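Local coordinates for protein galactan 1,3-beta-galactosidase (Phanerochaete chrysosporium, PDB 7BYT) that probably cleaves galactose from beta-1,3-galactan as a family 43 glycoside hydrolase and carries a carbohydrate-binding module that also binds galactose, at residues F34-S39 and E81-I86; Y366-V371 and S412-Y417; F141-S146 and I191-G196. One frame throughout, in Å; residues are numbered along the deposited sequence. Where two conformers were deposited one is given.

Contact 1: F34-S39 and E81-I86; sequences FGEDKS and ERPKVI. With GLA (alpha-D-galactopyranose), chain F.
Val85 lies over one face of the Phe34 ring. Its CG2 methyl stands 3.5 Å from the Phe34 ring centroid and 8° off the ring normal, a CH-pi contact. The two side chains cross at about a right angle. Val85 CG1 is anti to the backbone N (chi1 177°), which leaves CG2 to meet the ring. Next along, Pro83 packs on bare backbone: its CG is 3.6 Å from Gly35 CA.

Glu36 carries the polar half. Its OE2 takes the Arg82 N-H at 2.8 Å through the anti lone pair. Its OE1 forms a salt bridge with Lys38 NZ at 2.7 Å, met from above the carboxylate plane. Held at both oxygens, the carboxylate has little freedom to turn. Replacing Glu36 by an alanine is likely to leave Arg82 N without this acceptor and Lys38 NZ without its carboxylate partner.

A water joins Lys38 NZ to Glu81 OE2, which also bonds Tyr105. Glu81 OE1 accepts from galactose O4 at 2.7 Å. Arg82 NE donates to galactose O3 at 3.0 Å, and Arg82 NH2 to galactose O2 at 2.9 Å. Glu36 thus stands in the second shell, behind Arg82 directly and behind the Glu81 carboxylate through Lys38 and the water. Asp137 and Gln242 also bind this galactose. Strands of two successive sheets meeting beside a central sugar pocket fit the five-bladed beta-propeller of family 43.

Contact 2: Y366-V371 and S412-Y417; sequences YRNVTV and SGQSNY. With NAG (2-acetamido-2-deoxy-beta-D-glucopyranose), chain B; GAL (beta-D-galactopyranose), chain G.
Gln414 CG and Thr370 OG1 both sit between the backbone N and the carbonyl carbon, with chi1 of 61° and 62°. From there the Gln414 chain runs out extended and brings its amide to the edge of the strand. Its OE1 accepts from Thr370 N at 2.9 Å, and its NE2 donates to Asn368 O at 3.0 Å. The second bond is nearly straight, at 173°, and Asn368 O lies in the Gln414 amide plane. One side-chain amide therefore serves a backbone N-H and a backbone carbonyl of the same strand, and its flip is fixed. Thr370 OG1 points across to the loop and donates to Ser412 O at 2.7 Å; its side chain and that of Gln414 run past each other in opposite directions.

Asn368 and Asn416 meet at about a right angle. Asn416 ND2 donates to Asn368 OD1 at 2.9 Å, from above the carbonyl plane. A water also bridges the OD1 atoms of both residues. Asn368 ND2 is bonded covalently to C1 of an N-acetylglucosamine. Asn416 ND2 reaches O6 of that same sugar at 2.9 Å, so the loop holds both the asparagine and its glycan.

Arg367 CD lies 3.5 Å from Tyr417 O. Arg367 and Tyr417 turn to a bound galactose. Arg367 NH1 donates to galactose O4 at 2.9 Å, and Arg367 NH2 to galactose O5 at 3.0 Å. Arg367 NE pairs with Asp363. Galactose C6 sits over one face of the Tyr417 ring, toward its rim. Tyr334 and Asp420 complete the site.

Strand 367-373 runs between strands 379-383 and 405-410 in an antiparallel sheet. Val369 and Val371 pack on side chains of both neighbours. The loop 412-417 leads from strand 405-410 to strand 420-426 of the other sheet of this domain.

Contact 3: F141-S146 and I191-G196; sequences FQDDDS and IVKHNG. With GOL (glycerol), chain O.
Phe141 and Ile191 cross at about a right angle. Phe141 CG is anti to the backbone N (chi1 167°), and this swings the ring across to the facing strand. Ile191 CG2, itself anti to its backbone N, lies over one ring face toward the rim. It is 3.8 Å from the Phe141 ring centroid, a CH-pi contact. Leu221 touches both residues.

Lys193 is fully stretched out. Its NZ reaches Asp143 OD1 at 2.8 Å and Asp144 OD1 at 2.8 Å, a salt bridge to each. Both oxygens are met on the syn side, somewhat out of the carboxylate plane. Asp144 CG sits between its backbone N and carbonyl carbon (chi1 62°), which sets the side chain across that of Lys193 at about a right angle. Asp143 OD1 also takes Asp144 N on its anti side, and Asp143 OD2 bonds Tyr198.

A glycerol, probably from the crystallisation liquor, bridges the two segments. Its O1 accepts from Lys193 N at 2.9 Å, and its O3 donates to Gln142 O at 2.6 Å. Strands 138-142 and 189-194 belong to successive sheets, so an apolar pair and a salt-bridge network join two neighbouring blades of the family 43 beta-propeller.

Overall arrangement
Contacts 1 and 3 both join successive sheets within the family 43 domain, and they touch where Ile86 packs on Gln142. Contact 1 is wholly buried, its centre about 13 Å from the centre of the chain, and combines apolar packing with a galactose site built from charged side chains. Contact 3 lies further out, its centre about 22 Å from that of the chain and away from the sugar sites. It pairs a buried apolar patch with more exposed salt bridges. Contact 2 belongs to the carbohydrate-binding module, its centre about 34 Å from that of contact 1. It is partly buried and works mainly through amide and hydroxyl bonds. Contacts 1 and 2 each hold a different galactose.

Contact 1: F34-S39 and E81-I86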
loop_
_atom_site.group_PDB
_atom_site.type_symbol
_atom_site.label_atom_id
_atom_site.label_comp_id
_atom_site.label_asym_id
_atom_site.label_seq_id
_atom_site.Cartn_x
_atom_site.Cartn_y
_atom_site.Cartn_z
ATOM N N PHE A 34 12.349 2.437 -2.445
ATOM C CA PHE A 34 12.553 1.868 -3.770
ATOM C C PHE A 34 11.227 1.315 -4.263
ATOM O O PHE A 34 10.465 0.727 -3.490
ATOM C CB PHE A 34 13.561 0.718 -3.699
ATOM C CG PHE A 34 14.875 1.114 -3.106
ATOM C CD1 PHE A 34 15.890 1.597 -3.913
ATOM C CD2 PHE A 34 15.080 1.044 -1.739
ATOM C CE1 PHE A 34 17.104 1.984 -3.362
ATOM C CE2 PHE A 34 16.285 1.441 -1.178
ATOM C CZ PHE A 34 17.300 1.907 -1.987
ATOM N N GLY A 35 10.963 1.473 -5.555
ATOM C CA GLY A 35 9.752 0.863 -6.067
ATOM C C GLY A 35 9.770 0.776 -7.576
ATOM O O GLY A 35 10.737 1.167 -8.239
ATOM N N GLU A 36 8.674 0.232 -8.109
ATOM C CA GLU A 36 8.472 0.111 -9.550
ATOM C C GLU A 36 7.970 1.425 -10.135
ATOM O O GLU A 36 6.971 1.983 -9.662
ATOM C CB GLU A 36 7.410 -0.957 -9.820
ATOM C CG GLU A 36 7.648 -2.263 -9.074
ATOM C CD GLU A 36 6.373 -3.053 -8.832
ATOM O OE1 GLU A 36 5.297 -2.648 -9.344
ATOM O OE2 GLU A 36 6.449 -4.077 -8.112
ATOM N N ASP A 37 8.639 1.907 -11.184
ATOM C CA ASP A 37 8.150 3.074 -11.913
ATOM C C ASP A 37 7.092 2.610 -12.906
ATOM O O ASP A 37 7.392 1.841 -13.824
ATOM C CB ASP A 37 9.325 3.742 -12.632
ATOM C CG ASP A 37 8.949 5.059 -13.302
ATOM O OD1 ASP A 37 7.762 5.288 -13.619
ATOM O OD2 ASP A 37 9.876 5.880 -13.525
ATOM N N LYS A 38 5.847 3.058 -12.719
ATOM C CA LYS A 38 4.756 2.692 -13.615
ATOM C C LYS A 38 4.171 3.911 -14.324
ATOM O O LYS A 38 3.015 3.901 -14.750
ATOM C CB LYS A 38 3.694 1.849 -12.905
ATOM C CG LYS A 38 4.178 0.412 -12.694
ATOM C CD LYS A 38 3.239 -0.407 -11.792
ATOM C CE LYS A 38 3.318 -1.900 -12.124
ATOM N NZ LYS A 38 4.710 -2.445 -12.017
ATOM N N SER A 39 4.979 4.957 -14.493
ATOM C CA SER A 39 4.505 6.150 -15.194
ATOM C C SER A 39 4.058 5.839 -16.612
ATOM O O SER A 39 3.245 6.584 -17.171
ATOM C CB SER A 39 5.585 7.241 -15.202
ATOM O OG SER A 39 6.820 6.745 -15.693
ATOM N N GLU A 81 9.670 -6.510 -10.356
ATOM C CA GLU A 81 8.658 -6.175 -9.362
ATOM C C GLU A 81 9.208 -6.278 -7.948
ATOM O O GLU A 81 10.144 -7.036 -7.668
ATOM C CB GLU A 81 7.425 -7.092 -9.494
ATOM C CG GLU A 81 6.532 -6.683 -10.657
ATOM C CD GLU A 81 5.399 -7.653 -10.946
ATOM O OE1 GLU A 81 5.280 -8.691 -10.260
ATOM O OE2 GLU A 81 4.615 -7.367 -11.878
ATOM N N ARG A 82 8.617 -5.487 -7.059
ATOM C CA ARG A 82 8.835 -5.605 -5.621
ATOM C C ARG A 82 10.311 -5.542 -5.207
ATOM O O ARG A 82 10.813 -6.437 -4.520
ATOM C CB ARG A 82 8.150 -6.853 -5.079
ATOM C CG ARG A 82 6.623 -6.783 -5.300
ATOM C CD ARG A 82 5.865 -7.975 -4.706
ATOM N NE ARG A 82 4.430 -7.838 -4.956
ATOM C CZ ARG A 82 3.610 -7.126 -4.181
ATOM N NH1 ARG A 82 4.088 -6.489 -3.113
ATOM N NH2 ARG A 82 2.318 -7.042 -4.467
ATOM N N PRO A 83 11.023 -4.485 -5.583
ATOM C CA PRO A 83 12.434 -4.385 -5.196
ATOM C C PRO A 83 12.561 -4.250 -3.686
ATOM O O PRO A 83 11.693 -3.692 -3.011
ATOM C CB PRO A 83 12.895 -3.097 -5.894
ATOM C CG PRO A 83 11.631 -2.251 -5.948
ATOM C CD PRO A 83 10.539 -3.258 -6.246
ATOM N N LYS A 84 13.664 -4.764 -3.162
ATOM C CA LYS A 84 13.990 -4.681 -1.747
ATOM C C LYS A 84 15.489 -4.483 -1.636
ATOM O O LYS A 84 16.238 -5.044 -2.435
ATOM C CB LYS A 84 13.642 -5.994 -1.025
ATOM C CG LYS A 84 12.188 -6.462 -1.202
ATOM C CD LYS A 84 11.239 -5.656 -0.312
ATOM C CE LYS A 84 9.779 -5.845 -0.724
ATOM N NZ LYS A 84 9.376 -4.971 -1.862
ATOM N N VAL A 85 15.932 -3.684 -0.665
ATOM C CA VAL A 85 17.356 -3.400 -0.497
ATOM C C VAL A 85 17.737 -3.583 0.960
ATOM O O VAL A 85 17.069 -3.048 1.854
ATOM C CB VAL A 85 17.725 -1.976 -0.959
ATOM C CG1 VAL A 85 19.207 -1.702 -0.704
ATOM C CG2 VAL A 85 17.396 -1.783 -2.422
ATOM N N ILE A 86 18.839 -4.298 1.196
ATOM C CA ILE A 86 19.444 -4.371 2.518
ATOM C C ILE A 86 20.931 -4.070 2.411
ATOM O O ILE A 86 21.549 -4.242 1.356
ATOM C CB ILE A 86 19.202 -5.723 3.220
ATOM C CG1 ILE A 86 19.702 -6.883 2.357
ATOM C CG2 ILE A 86 17.715 -5.885 3.591
ATOM C CD1 ILE A 86 19.637 -8.216 3.106
HETATM C C1 GLA F . -0.068 -9.562 -7.769
HETATM C C2 GLA F . 1.397 -9.474 -7.381
HETATM C C3 GLA F . 2.024 -8.302 -8.125
HETATM C C4 GLA F . 1.920 -8.556 -9.632
HETATM C C5 GLA F . 0.451 -8.807 -10.001
HETATM C C6 GLA F . 0.294 -9.216 -11.467
HETATM O O1 GLA F . -0.732 -8.324 -7.445
HETATM O O2 GLA F . 1.473 -9.314 -5.968
HETATM O O3 GLA F . 3.388 -8.103 -7.732
HETATM O O4 GLA F . 2.763 -9.649 -10.048
HETATM O O5 GLA F . -0.137 -9.825 -9.175
HETATM O O6 GLA F . 0.786 -10.545 -11.672
HETATM O O HOH W 1 4.796 -4.971 -13.043
#

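Contact 2: Y366-V371 and S412-Y417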
loop_
_atom_site.group_PDB
_atom_site.type_symbol
_atom_site.label_atom_id
_atom_site.label_comp_id
_atom_site.label_asym_id
_atom_site.label_seq_id
_atom_site.Cartn_x
_atom_site.Cartn_y
_atom_site.Cartn_z
ATOM N N TYR A 366 -14.647 1.513 -10.784
ATOM C CA TYR A 366 -14.726 2.740 -10.005
ATOM C C TYR A 366 -15.994 3.508 -10.342
ATOM O O TYR A 366 -16.462 3.508 -11.486
ATOM C CB TYR A 366 -13.539 3.644 -10.337
ATOM C CG TYR A 366 -12.227 3.297 -9.668
ATOM C CD1 TYR A 366 -11.888 1.982 -9.372
ATOM C CD2 TYR A 366 -11.321 4.298 -9.353
ATOM C CE1 TYR A 366 -10.672 1.675 -8.770
ATOM C CE2 TYR A 366 -10.119 4.010 -8.751
ATOM C CZ TYR A 366 -9.799 2.700 -8.465
ATOM O OH TYR A 366 -8.593 2.414 -7.869
ATOM N N ARG A 367 -16.551 4.159 -9.334
ATOM C CA ARG A 367 -17.483 5.252 -9.527
ATOM C C ARG A 367 -16.742 6.549 -9.196
ATOM O O ARG A 367 -15.527 6.560 -9.004
ATOM C CB ARG A 367 -18.732 5.030 -8.667
ATOM C CG ARG A 367 -19.577 3.830 -9.095
ATOM C CD ARG A 367 -20.854 3.768 -8.280
ATOM N NE ARG A 367 -21.655 2.599 -8.631
ATOM C CZ ARG A 367 -22.942 2.458 -8.322
ATOM N NH1 ARG A 367 -23.589 3.410 -7.659
ATOM N NH2 ARG A 367 -23.587 1.354 -8.684
ATOM N N ASN A 368 -17.473 7.649 -9.131
ATOM C CA ASN A 368 -16.890 8.908 -8.677
ATOM C C ASN A 368 -18.044 9.801 -8.266
ATOM O O ASN A 368 -19.204 9.525 -8.578
ATOM C CB ASN A 368 -16.041 9.581 -9.772
ATOM C CG ASN A 368 -16.655 9.411 -11.114
ATOM O OD1 ASN A 368 -17.725 9.960 -11.388
ATOM N ND2 ASN A 368 -16.012 8.627 -11.959
ATOM N N VAL A 369 -17.711 10.889 -7.579
ATOM C CA VAL A 369 -18.719 11.816 -7.074
ATOM C C VAL A 369 -18.225 13.244 -7.237
ATOM O O VAL A 369 -17.058 13.542 -6.975
ATOM C CB VAL A 369 -19.110 11.503 -5.609
ATOM C CG1 VAL A 369 -17.951 11.738 -4.620
ATOM C CG2 VAL A 369 -20.364 12.290 -5.214
ATOM N N THR A 370 -19.115 14.126 -7.683
ATOM C CA THR A 370 -18.777 15.542 -7.713
ATOM C C THR A 370 -18.952 16.143 -6.324
ATOM O O THR A 370 -19.840 15.753 -5.557
ATOM C CB THR A 370 -19.665 16.300 -8.701
ATOM O OG1 THR A 370 -21.030 16.201 -8.274
ATOM C CG2 THR A 370 -19.519 15.738 -10.104
ATOM N N VAL A 371 -18.096 17.109 -6.003
ATOM C CA VAL A 371 -18.093 17.757 -4.695
ATOM C C VAL A 371 -17.965 19.260 -4.910
ATOM O O VAL A 371 -17.048 19.711 -5.609
ATOM C CB VAL A 371 -16.930 17.251 -3.818
ATOM C CG1 VAL A 371 -16.983 17.909 -2.450
ATOM C CG2 VAL A 371 -16.979 15.729 -3.674
ATOM N N SER A 412 -23.978 16.651 -7.684
ATOM C CA SER A 412 -24.560 17.547 -8.675
ATOM C C SER A 412 -23.901 17.388 -10.042
ATOM O O SER A 412 -22.684 17.217 -10.150
ATOM C CB SER A 412 -24.430 18.995 -8.217
ATOM O OG SER A 412 -25.047 19.863 -9.163
ATOM N N GLY A 413 -24.718 17.457 -11.096
ATOM C CA GLY A 413 -24.215 17.603 -12.448
ATOM C C GLY A 413 -23.763 16.337 -13.139
ATOM O O GLY A 413 -23.663 16.328 -14.371
ATOM N N GLN A 414 -23.495 15.261 -12.410
ATOM C CA GLN A 414 -22.943 14.066 -13.025
ATOM C C GLN A 414 -24.050 13.158 -13.539
ATOM O O GLN A 414 -25.069 12.950 -12.871
ATOM C CB GLN A 414 -22.036 13.313 -12.051
ATOM C CG GLN A 414 -22.712 12.827 -10.785
ATOM C CD GLN A 414 -21.735 12.175 -9.835
ATOM O OE1 GLN A 414 -21.377 12.748 -8.809
ATOM N NE2 GLN A 414 -21.300 10.965 -10.171
ATOM N N SER A 415 -23.840 12.615 -14.741
ATOM C CA SER A 415 -24.834 11.734 -15.339
ATOM C C SER A 415 -24.743 10.312 -14.809
ATOM O O SER A 415 -25.738 9.582 -14.861
ATOM C CB SER A 415 -24.714 11.732 -16.869
ATOM O OG SER A 415 -23.425 11.323 -17.273
ATOM N N ASN A 416 -23.584 9.912 -14.293
ATOM C CA ASN A 416 -23.400 8.581 -13.742
ATOM C C ASN A 416 -23.785 8.565 -12.268
ATOM O O ASN A 416 -23.781 9.594 -11.584
ATOM C CB ASN A 416 -21.935 8.148 -13.887
ATOM C CG ASN A 416 -20.965 9.100 -13.189
ATOM O OD1 ASN A 416 -20.964 10.304 -13.457
ATOM N ND2 ASN A 416 -20.130 8.563 -12.300
ATOM N N TYR A 417 -24.132 7.378 -11.783
ATOM C CA TYR A 417 -24.361 7.204 -10.354
ATOM C C TYR A 417 -23.040 7.214 -9.597
ATOM O O TYR A 417 -22.078 6.526 -9.967
ATOM C CB TYR A 417 -25.103 5.897 -10.086
ATOM C CG TYR A 417 -26.579 5.956 -10.413
ATOM C CD1 TYR A 417 -27.444 6.751 -9.673
ATOM C CD2 TYR A 417 -27.100 5.231 -11.472
ATOM C CE1 TYR A 417 -28.799 6.812 -9.972
ATOM C CE2 TYR A 417 -28.448 5.282 -11.780
ATOM C CZ TYR A 417 -29.289 6.076 -11.033
ATOM O OH TYR A 417 -30.635 6.129 -11.343
HETATM C C1 NAG B . -16.583 8.315 -13.238
HETATM C C2 NAG B . -15.551 8.109 -14.331
HETATM C C3 NAG B . -16.227 7.585 -15.598
HETATM C C4 NAG B . -17.072 6.352 -15.289
HETATM C C5 NAG B . -18.018 6.636 -14.123
HETATM C C6 NAG B . -18.768 5.409 -13.654
HETATM C C7 NAG B . -13.500 9.441 -14.493
HETATM C C8 NAG B . -12.918 10.791 -14.780
HETATM N N2 NAG B . -14.828 9.344 -14.597
HETATM O O3 NAG B . -15.214 7.258 -16.543
HETATM O O4 NAG B . -17.887 6.006 -16.404
HETATM O O5 NAG B . -17.265 7.103 -12.999
HETATM O O6 NAG B . -19.607 5.726 -12.550
HETATM O O7 NAG B . -12.794 8.472 -14.211
HETATM C C1 GAL G . -26.474 0.515 -6.434
HETATM C C2 GAL G . -26.517 1.604 -5.361
HETATM C C3 GAL G . -27.672 2.597 -5.620
HETATM C C4 GAL G . -27.569 3.175 -7.033
HETATM C C5 GAL G . -27.495 1.998 -7.999
HETATM C C6 GAL G . -27.286 2.405 -9.445
HETATM O O1 GAL G . -25.329 -0.294 -6.254
HETATM O O2 GAL G . -26.709 1.017 -4.080
HETATM O O3 GAL G . -27.649 3.675 -4.675
HETATM O O4 GAL G . -26.373 3.974 -7.194
HETATM O O5 GAL G . -26.391 1.128 -7.685
HETATM O O6 GAL G . -27.556 1.292 -10.316
HETATM O O HOH W 2 -18.762 11.883 -13.103
HETATM O O HOH W 3 -21.938 18.289 -6.116
#

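Contact 3: F141-S146 and I191-G196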
loop_
_atom_site.group_PDB
_atom_site.type_symbol
_atom_site.label_atom_id
_atom_site.label_comp_id
_atom_site.label_asym_id
_atom_site.label_seq_id
_atom_site.Cartn_x
_atom_site.Cartn_y
_atom_site.Cartn_z
ATOM N N PHE A 141 14.268 -10.357 4.199
ATOM C CA PHE A 141 14.236 -10.027 5.613
ATOM C C PHE A 141 15.639 -10.194 6.180
ATOM O O PHE A 141 16.283 -11.223 5.957
ATOM C CB PHE A 141 13.260 -10.945 6.359
ATOM C CG PHE A 141 13.405 -10.873 7.851
ATOM C CD1 PHE A 141 12.901 -9.796 8.555
ATOM C CD2 PHE A 141 14.078 -11.862 8.536
ATOM C CE1 PHE A 141 13.059 -9.710 9.925
ATOM C CE2 PHE A 141 14.239 -11.783 9.909
ATOM C CZ PHE A 141 13.737 -10.707 10.598
ATOM N N GLN A 142 16.103 -9.187 6.913
ATOM C CA GLN A 142 17.411 -9.200 7.555
ATOM C C GLN A 142 17.190 -9.317 9.057
ATOM O O GLN A 142 16.590 -8.425 9.672
ATOM C CB GLN A 142 18.163 -7.915 7.214
ATOM C CG GLN A 142 19.596 -7.864 7.699
ATOM C CD GLN A 142 20.246 -6.561 7.277
ATOM O OE1 GLN A 142 19.669 -5.486 7.470
ATOM N NE2 GLN A 142 21.417 -6.646 6.658
ATOM N N ASP A 143 17.682 -10.409 9.639
ATOM C CA ASP A 143 17.529 -10.682 11.061
ATOM C C ASP A 143 18.468 -9.799 11.880
ATOM O O ASP A 143 19.359 -9.122 11.358
ATOM C CB ASP A 143 17.797 -12.164 11.344
ATOM C CG ASP A 143 16.946 -12.717 12.482
ATOM O OD1 ASP A 143 16.357 -11.928 13.244
ATOM O OD2 ASP A 143 16.875 -13.957 12.598
ATOM N N ASP A 144 18.257 -9.815 13.196
ATOM C CA ASP A 144 19.019 -8.973 14.110
ATOM C C ASP A 144 20.040 -9.759 14.923
ATOM O O ASP A 144 20.457 -9.305 15.996
ATOM C CB ASP A 144 18.093 -8.139 15.002
ATOM C CG ASP A 144 17.207 -8.985 15.900
ATOM O OD1 ASP A 144 17.365 -10.224 15.934
ATOM O OD2 ASP A 144 16.338 -8.394 16.581
ATOM N N ASP A 145 20.432 -10.937 14.448
ATOM C CA ASP A 145 21.564 -11.634 15.035
ATOM C C ASP A 145 22.851 -10.884 14.697
ATOM O O ASP A 145 22.867 -9.963 13.874
ATOM C CB ASP A 145 21.610 -13.091 14.565
ATOM C CG ASP A 145 21.753 -13.232 13.044
ATOM O OD1 ASP A 145 21.207 -12.411 12.286
ATOM O OD2 ASP A 145 22.417 -14.193 12.602
ATOM N N SER A 146 23.945 -11.266 15.366
ATOM C CA SER A 146 25.208 -10.574 15.121
ATOM C C SER A 146 25.623 -10.683 13.663
ATOM O O SER A 146 26.183 -9.735 13.102
ATOM C CB SER A 146 26.307 -11.116 16.031
ATOM O OG SER A 146 27.482 -10.333 15.908
ATOM N N ILE A 191 8.244 -9.606 6.482
ATOM C CA ILE A 191 8.389 -10.012 7.880
ATOM C C ILE A 191 8.850 -8.827 8.717
ATOM O O ILE A 191 9.777 -8.102 8.328
ATOM C CB ILE A 191 9.350 -11.204 8.061
ATOM C CG1 ILE A 191 8.645 -12.491 7.628
ATOM C CG2 ILE A 191 9.816 -11.326 9.520
ATOM C CD1 ILE A 191 9.540 -13.729 7.671
ATOM N N VAL A 192 8.197 -8.630 9.863
ATOM C CA VAL A 192 8.691 -7.765 10.935
ATOM C C VAL A 192 8.996 -8.644 12.127
ATOM O O VAL A 192 8.170 -9.480 12.507
ATOM C CB VAL A 192 7.621 -6.737 11.340
ATOM C CG1 VAL A 192 8.086 -5.903 12.538
ATOM C CG2 VAL A 192 7.269 -5.855 10.189
ATOM N N LYS A 193 10.169 -8.451 12.731
ATOM C CA LYS A 193 10.488 -9.113 13.987
ATOM C C LYS A 193 10.065 -8.182 15.106
ATOM O O LYS A 193 10.455 -7.013 15.120
ATOM C CB LYS A 193 11.978 -9.423 14.080
ATOM C CG LYS A 193 12.317 -10.493 15.108
ATOM C CD LYS A 193 13.806 -10.790 15.129
ATOM C CE LYS A 193 14.105 -12.006 15.981
ATOM N NZ LYS A 193 15.541 -12.372 15.918
ATOM N N HIS A 194 9.228 -8.682 16.005
ATOM C CA HIS A 194 8.643 -7.855 17.050
ATOM C C HIS A 194 8.662 -8.666 18.332
ATOM O O HIS A 194 8.161 -9.793 18.359
ATOM C CB HIS A 194 7.205 -7.462 16.678
ATOM C CG HIS A 194 6.418 -6.872 17.809
ATOM N ND1 HIS A 194 6.400 -5.517 18.076
ATOM C CD2 HIS A 194 5.613 -7.450 18.729
ATOM C CE1 HIS A 194 5.624 -5.289 19.123
ATOM N NE2 HIS A 194 5.130 -6.443 19.533
ATOM N N ASN A 195 9.281 -8.116 19.376
ATOM C CA ASN A 195 9.324 -8.786 20.675
ATOM C C ASN A 195 9.926 -10.185 20.567
ATOM O O ASN A 195 9.476 -11.120 21.231
ATOM C CB ASN A 195 7.940 -8.822 21.334
ATOM C CG ASN A 195 7.487 -7.461 21.813
ATOM O OD1 ASN A 195 8.193 -6.454 21.643
ATOM N ND2 ASN A 195 6.309 -7.418 22.436
ATOM N N GLY A 196 10.940 -10.334 19.708
ATOM C CA GLY A 196 11.649 -11.589 19.565
ATOM C C GLY A 196 11.001 -12.583 18.631
ATOM O O GLY A 196 11.594 -13.636 18.353
HETATM C C1 GOL O . 12.883 -6.040 12.849
HETATM O O1 GOL O . 12.194 -6.559 11.740
HETATM C C2 GOL O . 14.389 -5.874 12.458
HETATM O O2 GOL O . 15.115 -5.221 13.450
HETATM C C3 GOL O . 14.937 -7.306 12.214
HETATM O O3 GOL O . 16.311 -7.134 11.957
#